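Local coordinates for protein putative oxidoreductase (Salmonella enterica subsp. enterica serovar Typhimurium, PDB 3NX4) that binds NADP and probably catalyses the NADPH-dependent reduction of acryloyl-CoA, as a medium-chain dehydrogenase/reductase, at residues W36-Y41 with Q316-V321. Sequence-based numbering, arbitrary orientation.
Sequences WSSLNY and QGRTLV. With NAP (NADP nicotinamide-adenine-dinucleotide phosphate), chain C.
Next to the NADP pyrophosphate, two antiparallel strands, 36-39 and 318-321, meet in the GroES-like catalytic domain. S37 and V321 form a hydrogen-bonded pair: S37 N gives a nearly straight bond to V321 O (2.9 Å, 172°), and V321 N answers to S37 O. Further along, L39 N reaches T319 O at 3.0 Å, but T319 N stands 4.4 Å from L39 O, and a water bridges the two backbones, donating to L39 O and accepting from T319 N. As in other medium-chain dehydrogenases/reductases, after the rest of the catalytic sheet the chain runs through the Rossmann domain and then returns, so residues some 280 apart in sequence become sheet neighbours. Two successive bends in R318 (chi2 -81°, chi3 -58°) turn its guanidinium edge to S38 and L39; NH2 meets S38 OG at 2.8 Å, in the guanidinium plane, while NH1 bonds weakly to L39 O. The long arginine also reaches carbonyls of I123 and M122 in helix 118-140, and the short S38 hydroxyl can accept from NH2 while bonded to D64, which also accepts from N40 ND2. On the other face, carbons of L39, T319 and V321 pack against I298, L39 CD1 lying 3.7 Å from T319 CG2. W36 CZ3 meets L320 CD2 (3.7 Å), with CD1 near CE3 and CD2 oblique to the indole. Past N40, Y41 N, at the start of helix 41-48, donates to NAP O1N (3.3 Å).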
ATOM      1  N   TRP A  36      13.216  19.460 -27.209  1.00 34.83           N
ATOM      2  CA  TRP A  36      13.862  18.982 -25.992  1.00 35.32           C
ATOM      3  C   TRP A  36      13.450  17.553 -25.693  1.00 39.69           C
ATOM      4  O   TRP A  36      12.330  17.139 -26.002  1.00 35.34           O
ATOM      5  CB  TRP A  36      13.474  19.861 -24.802  1.00 38.13           C
ATOM      6  CG  TRP A  36      13.827  21.292 -24.992  1.00 41.23           C
ATOM      7  CD1 TRP A  36      13.009  22.287 -25.458  1.00 39.73           C
ATOM      8  CD2 TRP A  36      15.092  21.899 -24.733  1.00 39.76           C
ATOM      9  NE1 TRP A  36      13.693  23.478 -25.498  1.00 42.98           N
ATOM     10  CE2 TRP A  36      14.976  23.264 -25.064  1.00 45.89           C
ATOM     11  CE3 TRP A  36      16.319  21.421 -24.249  1.00 37.44           C
ATOM     12  CZ2 TRP A  36      16.040  24.157 -24.929  1.00 43.88           C
ATOM     13  CZ3 TRP A  36      17.370  22.308 -24.121  1.00 40.84           C
ATOM     14  CH2 TRP A  36      17.223  23.661 -24.454  1.00 39.31           C
ATOM     15  N   SER A  37      14.367  16.798 -25.103  1.00 36.90           N
ATOM     16  CA  SER A  37      14.034  15.511 -24.510  1.00 34.13           C
ATOM     17  C   SER A  37      14.775  15.414 -23.171  1.00 36.81           C
ATOM     18  O   SER A  37      15.292  16.416 -22.675  1.00 37.31           O
ATOM     19  CB  SER A  37      14.402  14.351 -25.440  1.00 35.76           C
ATOM     20  OG  SER A  37      13.944  13.109 -24.917  1.00 34.99           O
ATOM     21  N   SER A  38      14.817  14.223 -22.583  1.00 31.83           N
ATOM     22  CA  SER A  38      15.579  14.023 -21.358  1.00 31.55           C
ATOM     23  C   SER A  38      16.040  12.579 -21.243  1.00 34.79           C
ATOM     24  O   SER A  38      15.661  11.735 -22.049  1.00 37.17           O
ATOM     25  CB  SER A  38      14.756  14.430 -20.124  1.00 35.83           C
ATOM     26  OG  SER A  38      13.936  13.375 -19.652  1.00 34.42           O
ATOM     27  N   LEU A  39      16.893  12.305 -20.265  1.00 30.61           N
ATOM     28  CA  LEU A  39      17.288  10.937 -19.987  1.00 33.27           C
ATOM     29  C   LEU A  39      16.796  10.547 -18.607  1.00 37.69           C
ATOM     30  O   LEU A  39      17.194  11.150 -17.608  1.00 37.02           O
ATOM     31  CB  LEU A  39      18.805  10.782 -20.028  1.00 39.05           C
ATOM     32  CG  LEU A  39      19.470  11.038 -21.375  1.00 41.15           C
ATOM     33  CD1 LEU A  39      20.985  10.794 -21.275  1.00 41.01           C
ATOM     34  CD2 LEU A  39      18.841  10.156 -22.440  1.00 38.62           C
ATOM     35  N   ASN A  40      15.937   9.535 -18.563  1.00 31.79           N
ATOM     36  CA  ASN A  40      15.487   8.950 -17.309  1.00 33.90           C
ATOM     37  C   ASN A  40      16.221   7.645 -17.066  1.00 32.19           C
ATOM     38  O   ASN A  40      16.884   7.121 -17.956  1.00 33.41           O
ATOM     39  CB  ASN A  40      13.981   8.671 -17.370  1.00 32.99           C
ATOM     40  CG  ASN A  40      13.170   9.931 -17.559  1.00 33.90           C
ATOM     41  OD1 ASN A  40      12.801  10.587 -16.582  1.00 31.01           O
ATOM     42  ND2 ASN A  40      12.887  10.286 -18.823  1.00 30.54           N
ATOM     43  N   TYR A  41      16.090   7.112 -15.859  1.00 27.12           N
ATOM     44  CA  TYR A  41      16.681   5.822 -15.545  1.00 32.54           C
ATOM     45  C   TYR A  41      16.248   4.787 -16.580  1.00 37.66           C
ATOM     46  O   TYR A  41      17.059   3.994 -17.058  1.00 33.34           O
ATOM     47  CB  TYR A  41      16.285   5.379 -14.129  1.00 37.53           C
ATOM     48  CG  TYR A  41      17.037   4.168 -13.634  1.00 37.12           C
ATOM     49  CD1 TYR A  41      16.458   2.903 -13.665  1.00 37.11           C
ATOM     50  CD2 TYR A  41      18.339   4.283 -13.154  1.00 33.55           C
ATOM     51  CE1 TYR A  41      17.146   1.792 -13.219  1.00 41.32           C
ATOM     52  CE2 TYR A  41      19.036   3.174 -12.704  1.00 41.65           C
ATOM     53  CZ  TYR A  41      18.437   1.931 -12.743  1.00 44.64           C
ATOM     54  OH  TYR A  41      19.130   0.827 -12.301  1.00 48.11           O
ATOM     55  N   GLN A 316      23.990  13.518 -10.809  1.00 34.95           N
ATOM     56  CA  GLN A 316      22.946  13.951  -9.889  1.00 35.39           C
ATOM     57  C   GLN A 316      21.955  14.874 -10.601  1.00 42.33           C
ATOM     58  O   GLN A 316      22.302  15.537 -11.571  1.00 37.51           O
ATOM     59  CB  GLN A 316      23.547  14.613  -8.646  1.00 38.26           C
ATOM     60  CG  GLN A 316      24.429  15.815  -8.914  1.00 45.26           C
ATOM     61  CD  GLN A 316      25.063  16.335  -7.639  1.00 43.61           C
ATOM     62  OE1 GLN A 316      25.441  15.558  -6.768  1.00 49.32           O
ATOM     63  NE2 GLN A 316      25.154  17.653  -7.512  1.00 42.30           N
ATOM     64  N   GLY A 317      20.711  14.897 -10.140  1.00 29.41           N
ATOM     65  CA  GLY A 317      19.720  15.756 -10.759  1.00 28.27           C
ATOM     66  C   GLY A 317      19.143  15.186 -12.042  1.00 34.57           C
ATOM     67  O   GLY A 317      19.006  13.974 -12.194  1.00 41.88           O
ATOM     68  N   ARG A 318      18.807  16.071 -12.976  1.00 31.07           N
ATOM     69  CA  ARG A 318      18.101  15.684 -14.192  1.00 30.04           C
ATOM     70  C   ARG A 318      18.946  15.929 -15.446  1.00 36.10           C
ATOM     71  O   ARG A 318      19.619  16.953 -15.559  1.00 33.00           O
ATOM     72  CB  ARG A 318      16.796  16.470 -14.279  1.00 28.26           C
ATOM     73  CG  ARG A 318      15.764  16.061 -13.213  1.00 29.19           C
ATOM     74  CD  ARG A 318      15.016  14.804 -13.631  1.00 29.70           C
ATOM     75  NE  ARG A 318      14.353  15.013 -14.924  1.00 32.02           N
ATOM     76  CZ  ARG A 318      14.460  14.192 -15.962  1.00 32.23           C
ATOM     77  NH1 ARG A 318      15.171  13.079 -15.859  1.00 36.99           N
ATOM     78  NH2 ARG A 318      13.841  14.477 -17.100  1.00 34.14           N
ATOM     79  N   THR A 319      18.917  14.985 -16.378  1.00 31.91           N
ATOM     80  CA  THR A 319      19.664  15.136 -17.622  1.00 33.48           C
ATOM     81  C   THR A 319      18.732  15.607 -18.729  1.00 36.57           C
ATOM     82  O   THR A 319      17.815  14.888 -19.129  1.00 40.87           O
ATOM     83  CB  THR A 319      20.343  13.820 -18.050  1.00 39.54           C
ATOM     84  OG1 THR A 319      21.261  13.403 -17.035  1.00 37.73           O
ATOM     85  CG2 THR A 319      21.107  14.009 -19.360  1.00 37.45           C
ATOM     86  N   LEU A 320      18.982  16.821 -19.207  1.00 36.51           N
ATOM     87  CA  LEU A 320      18.168  17.470 -20.222  1.00 35.55           C
ATOM     88  C   LEU A 320      18.863  17.373 -21.579  1.00 34.64           C
ATOM     89  O   LEU A 320      20.058  17.657 -21.698  1.00 40.26           O
ATOM     90  CB  LEU A 320      17.956  18.943 -19.853  1.00 34.95           C
ATOM     91  CG  LEU A 320      17.327  19.841 -20.928  1.00 34.70           C
ATOM     92  CD1 LEU A 320      15.832  19.515 -21.108  1.00 31.74           C
ATOM     93  CD2 LEU A 320      17.531  21.314 -20.593  1.00 38.69           C
ATOM     94  N   VAL A 321      18.120  16.967 -22.600  1.00 37.54           N
ATOM     95  CA  VAL A 321      18.703  16.787 -23.920  1.00 36.38           C
ATOM     96  C   VAL A 321      18.189  17.836 -24.901  1.00 34.74           C
ATOM     97  O   VAL A 321      17.010  17.899 -25.189  1.00 35.69           O
ATOM     98  CB  VAL A 321      18.459  15.364 -24.457  1.00 39.79           C
ATOM     99  CG1 VAL A 321      19.124  15.192 -25.812  1.00 42.19           C
ATOM    100  CG2 VAL A 321      18.994  14.330 -23.455  1.00 40.12           C
TER
HETATM  101  PA  NAP C 330      18.170   8.135 -10.965  1.00 31.99           P
HETATM  102  O1A NAP C 330      18.276   9.551 -11.354  1.00 26.49           O
HETATM  103  O2A NAP C 330      19.220   7.217 -11.433  1.00 27.01           O
HETATM  104  O5B NAP C 330      17.979   8.015  -9.383  1.00 29.04           O
HETATM  105  C5B NAP C 330      18.166   6.769  -8.770  1.00 27.15           C
HETATM  106  C4B NAP C 330      18.885   7.070  -7.463  1.00 28.79           C
HETATM  107  O4B NAP C 330      18.918   5.903  -6.690  1.00 28.76           O
HETATM  108  C3B NAP C 330      20.339   7.494  -7.680  1.00 34.01           C
HETATM  109  O3B NAP C 330      20.443   8.903  -7.762  1.00 30.15           O
HETATM  110  C2B NAP C 330      21.030   6.977  -6.432  1.00 29.24           C
HETATM  111  O2B NAP C 330      20.908   7.975  -5.446  1.00 29.76           O
HETATM  112  C1B NAP C 330      20.161   5.806  -6.007  1.00 33.31           C
HETATM  113  N9A NAP C 330      20.761   4.515  -6.373  1.00 30.79           N
HETATM  114  C8A NAP C 330      21.318   4.163  -7.578  1.00 39.82           C
HETATM  115  N7A NAP C 330      21.723   2.872  -7.491  1.00 40.75           N
HETATM  116  C5A NAP C 330      21.418   2.401  -6.264  1.00 37.44           C
HETATM  117  C6A NAP C 330      21.610   1.168  -5.652  1.00 42.47           C
HETATM  118  N6A NAP C 330      22.196   0.167  -6.296  1.00 52.13           N
HETATM  119  N1A NAP C 330      21.180   0.988  -4.361  1.00 41.38           N
HETATM  120  C2A NAP C 330      20.571   2.020  -3.678  1.00 40.75           C
HETATM  121  N3A NAP C 330      20.389   3.245  -4.285  1.00 36.41           N
HETATM  122  C4A NAP C 330      20.810   3.427  -5.555  1.00 32.99           C
HETATM  123  O3  NAP C 330      16.769   7.537 -11.508  1.00 29.03           O
HETATM  124  PN  NAP C 330      15.357   8.266 -11.709  1.00 30.80           P
HETATM  125  O1N NAP C 330      15.173   8.649 -13.128  1.00 30.99           O
HETATM  126  O2N NAP C 330      15.261   9.306 -10.659  1.00 25.55           O
HETATM  127  O5D NAP C 330      14.396   7.023 -11.356  1.00 33.41           O
HETATM  128  C5D NAP C 330      14.440   6.486 -10.055  1.00 38.30           C
HETATM  129  C4D NAP C 330      13.761   5.126 -10.041  1.00 37.89           C
HETATM  130  O4D NAP C 330      12.395   5.315 -10.323  1.00 37.65           O
HETATM  131  C3D NAP C 330      14.302   4.214 -11.130  1.00 41.24           C
HETATM  132  O3D NAP C 330      14.322   2.888 -10.649  1.00 37.40           O
HETATM  133  C2D NAP C 330      13.290   4.333 -12.246  1.00 47.46           C
HETATM  134  O2D NAP C 330      13.215   3.150 -13.004  1.00 48.88           O
HETATM  135  C1D NAP C 330      12.021   4.546 -11.446  1.00 42.09           C
HETATM  136  N1N NAP C 330      10.959   5.251 -12.175  1.00 43.08           N
HETATM  137  C2N NAP C 330       9.778   4.595 -12.374  1.00 45.31           C
HETATM  138  C3N NAP C 330       8.717   5.207 -13.035  1.00 45.23           C
HETATM  139  C7N NAP C 330       7.340   4.666 -12.761  1.00 43.84           C
HETATM  140  O7N NAP C 330       6.357   4.705 -13.762  1.00 45.43           O
HETATM  141  N7N NAP C 330       7.091   4.157 -11.560  1.00 30.44           N
HETATM  142  C4N NAP C 330       8.874   6.513 -13.497  1.00 43.24           C
HETATM  143  C5N NAP C 330      10.089   7.179 -13.284  1.00 42.25           C
HETATM  144  C6N NAP C 330      11.124   6.535 -12.608  1.00 36.80           C
HETATM  145  P2B NAP C 330      22.089   8.216  -4.361  1.00 31.82           P
HETATM  146  O1X NAP C 330      21.814   9.541  -3.705  1.00 27.70           O
HETATM  147  O2X NAP C 330      22.057   7.116  -3.327  1.00 31.54           O
HETATM  148  O3X NAP C 330      23.401   8.230  -5.097  1.00 36.30           O
HETATM  149  O   HOH W   1      18.652  12.331 -15.736  1.00 46.42           O